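Uric acid degradation bifunctional protein PucL (PDB 6A4M) is a urate oxidase, catalysing the oxidation of urate, and belongs to a bifunctional protein of uric acid degradation that probably also carries a decarboxylase activity. Local coordinates at residues Glu110-Glu115 with Phe132-Asn137. Sequence-based numbering, arbitrary orientation.
Sequences EDIPFE and FRRSRN
E115 and R133 form an antiparallel hydrogen-bonded pair, E115 N giving to R133 O at 2.9 Å and R133 N to E115 O at 2.8 Å. Two residues along, past the non-hydrogen-bonded pair F114-R134, S135 N gives to P113 O almost straight on (N-H...O 172°), extending the pairing past the end of strand 131-134. Close packing surrounds this backbone: F114 CB and F132 CB lie 4.1 Å apart, CE1 of the F114 ring is 3.8 Å from R134 CB, and the P113 ring leans on S135, its CD 3.5 Å from S135 O.

The arginine ends and two waters make the looser, polar part. With CG anti to its backbone N (chi1 168°), R133 brings NE and NH2 to E115 OE1 in a salt bridge, its guanidinium nearly perpendicular to the carboxylate. A water gives to E115 OE2 and accepts from N137 ND2; another gives weakly to D111 O and accepts from R134 NH1. I112 CG2 lies over one face of the R134 guanidinium.

The contact joins the long, broken strand 104-121 to short strand 131-134 in the antiparallel sheet of this uricase-family chain. Beyond the two segments, F114 and F132 touch V36 of strand 36-45, I112 packs on F9 and Y11 of strand 3-13, and P113 reaches R139 of strand 139-148.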
loop_
_atom_site.group_PDB
_atom_site.type_symbol
_atom_site.label_atom_id
_atom_site.label_comp_id
_atom_site.label_asym_id
_atom_site.label_seq_id
_atom_site.Cartn_x
_atom_site.Cartn_y
_atom_site.Cartn_z
ATOM N N GLU A 110 4.507 -6.689 3.763
ATOM C CA GLU A 110 3.075 -6.397 3.935
ATOM C C GLU A 110 2.808 -5.672 5.248
ATOM O O GLU A 110 3.026 -6.231 6.320
ATOM C CB GLU A 110 2.239 -7.685 3.913
ATOM C CG GLU A 110 1.523 -7.965 2.603
ATOM C CD GLU A 110 0.336 -8.890 2.792
ATOM O OE1 GLU A 110 -0.672 -8.446 3.390
ATOM O OE2 GLU A 110 0.412 -10.053 2.338
ATOM N N ASP A 111 2.298 -4.445 5.152
ATOM C CA ASP A 111 1.994 -3.624 6.320
ATOM C C ASP A 111 0.869 -4.237 7.140
ATOM O O ASP A 111 -0.111 -4.731 6.591
ATOM C CB ASP A 111 1.608 -2.203 5.882
ATOM C CG ASP A 111 1.302 -1.275 7.055
ATOM O OD1 ASP A 111 2.013 -1.336 8.077
ATOM O OD2 ASP A 111 0.351 -0.470 6.949
ATOM N N ILE A 112 1.044 -4.229 8.456
ATOM C CA ILE A 112 -0.025 -4.529 9.398
ATOM C C ILE A 112 -0.457 -3.158 9.929
ATOM O O ILE A 112 0.197 -2.619 10.823
ATOM C CB ILE A 112 0.448 -5.464 10.531
ATOM C CG1 ILE A 112 0.824 -6.834 9.954
ATOM C CG2 ILE A 112 -0.642 -5.621 11.587
ATOM C CD1 ILE A 112 1.637 -7.703 10.887
ATOM N N PRO A 113 -1.539 -2.579 9.363
ATOM C CA PRO A 113 -1.859 -1.189 9.693
ATOM C C PRO A 113 -2.393 -1.022 11.113
ATOM O O PRO A 113 -3.226 -1.815 11.555
ATOM C CB PRO A 113 -2.931 -0.799 8.662
ATOM C CG PRO A 113 -3.352 -2.055 7.983
ATOM C CD PRO A 113 -2.615 -3.213 8.582
ATOM N N PHE A 114 -1.890 -0.007 11.813
ATOM C CA PHE A 114 -2.371 0.351 13.140
ATOM C C PHE A 114 -2.999 1.738 13.095
ATOM O O PHE A 114 -2.412 2.662 12.533
ATOM C CB PHE A 114 -1.234 0.286 14.157
ATOM C CG PHE A 114 -0.798 -1.115 14.471
ATOM C CD1 PHE A 114 -1.516 -1.893 15.372
ATOM C CD2 PHE A 114 0.320 -1.668 13.853
ATOM C CE1 PHE A 114 -1.124 -3.193 15.657
ATOM C CE2 PHE A 114 0.716 -2.966 14.137
ATOM C CZ PHE A 114 -0.006 -3.730 15.040
ATOM N N GLU A 115 -4.189 1.868 13.682
ATOM C CA GLU A 115 -4.990 3.096 13.618
ATOM C C GLU A 115 -5.256 3.616 15.029
ATOM O O GLU A 115 -5.877 2.921 15.838
ATOM C CB GLU A 115 -6.327 2.817 12.922
ATOM C CG GLU A 115 -6.213 2.332 11.479
ATOM C CD GLU A 115 -7.554 1.921 10.871
ATOM O OE1 GLU A 115 -8.531 1.693 11.618
ATOM O OE2 GLU A 115 -7.636 1.817 9.630
ATOM N N PHE A 132 -4.056 1.678 19.930
ATOM C CA PHE A 132 -4.205 1.524 18.482
ATOM C C PHE A 132 -5.045 0.297 18.134
ATOM O O PHE A 132 -4.872 -0.763 18.727
ATOM C CB PHE A 132 -2.834 1.379 17.819
ATOM C CG PHE A 132 -1.952 2.585 17.971
ATOM C CD1 PHE A 132 -1.144 2.731 19.092
ATOM C CD2 PHE A 132 -1.915 3.568 16.989
ATOM C CE1 PHE A 132 -0.326 3.840 19.240
ATOM C CE2 PHE A 132 -1.093 4.681 17.129
ATOM C CZ PHE A 132 -0.299 4.817 18.258
ATOM N N ARG A 133 -5.950 0.452 17.171
ATOM C CA ARG A 133 -6.621 -0.690 16.544
ATOM C C ARG A 133 -5.655 -1.351 15.560
ATOM O O ARG A 133 -4.938 -0.656 14.845
ATOM C CB ARG A 133 -7.900 -0.255 15.807
ATOM C CG ARG A 133 -8.505 -1.329 14.899
ATOM C CD ARG A 133 -9.957 -1.048 14.538
ATOM N NE ARG A 133 -10.103 0.273 13.927
ATOM C CZ ARG A 133 -10.828 1.297 14.394
ATOM N NH1 ARG A 133 -11.564 1.213 15.502
ATOM N NH2 ARG A 133 -10.828 2.437 13.714
ATOM N N ARG A 134 -5.646 -2.685 15.538
ATOM C CA ARG A 134 -5.017 -3.453 14.455
ATOM C C ARG A 134 -6.076 -3.586 13.355
ATOM O O ARG A 134 -7.130 -4.191 13.568
ATOM C CB ARG A 134 -4.459 -4.801 14.975
ATOM C CG ARG A 134 -4.667 -6.072 14.144
ATOM C CD ARG A 134 -4.097 -6.028 12.735
ATOM N NE ARG A 134 -3.657 -7.355 12.285
ATOM C CZ ARG A 134 -3.609 -7.775 11.016
ATOM N NH1 ARG A 134 -3.993 -7.000 9.993
ATOM N NH2 ARG A 134 -3.176 -9.006 10.763
ATOM N N SER A 135 -5.798 -2.990 12.195
ATOM C CA SER A 135 -6.773 -2.905 11.104
ATOM C C SER A 135 -6.679 -4.099 10.160
ATOM O O SER A 135 -5.586 -4.566 9.847
ATOM C CB SER A 135 -6.586 -1.612 10.306
ATOM O OG SER A 135 -7.583 -1.490 9.300
ATOM N N ARG A 136 -7.842 -4.578 9.722
ATOM C CA ARG A 136 -7.961 -5.643 8.729
ATOM C C ARG A 136 -8.579 -5.142 7.412
ATOM O O ARG A 136 -8.906 -5.949 6.542
ATOM C CB ARG A 136 -8.792 -6.791 9.316
ATOM C CG ARG A 136 -8.076 -7.578 10.412
ATOM C CD ARG A 136 -9.001 -7.889 11.581
ATOM N NE ARG A 136 -9.081 -6.760 12.509
ATOM C CZ ARG A 136 -10.112 -6.463 13.310
ATOM N NH1 ARG A 136 -11.234 -7.185 13.338
ATOM N NH2 ARG A 136 -10.014 -5.397 14.100
ATOM N N ASN A 137 -8.720 -3.820 7.261
ATOM C CA ASN A 137 -9.165 -3.200 5.997
ATOM C C ASN A 137 -7.972 -3.094 5.025
ATOM O O ASN A 137 -7.048 -3.897 5.113
ATOM C CB ASN A 137 -9.841 -1.839 6.275
ATOM C CG ASN A 137 -11.122 -1.974 7.077
ATOM O OD1 ASN A 137 -11.863 -2.945 6.921
ATOM N ND2 ASN A 137 -11.399 -0.991 7.932
HETATM O O HOH W 1 -2.458 -7.237 7.237
HETATM O O HOH W 2 -10.193 1.742 8.649
#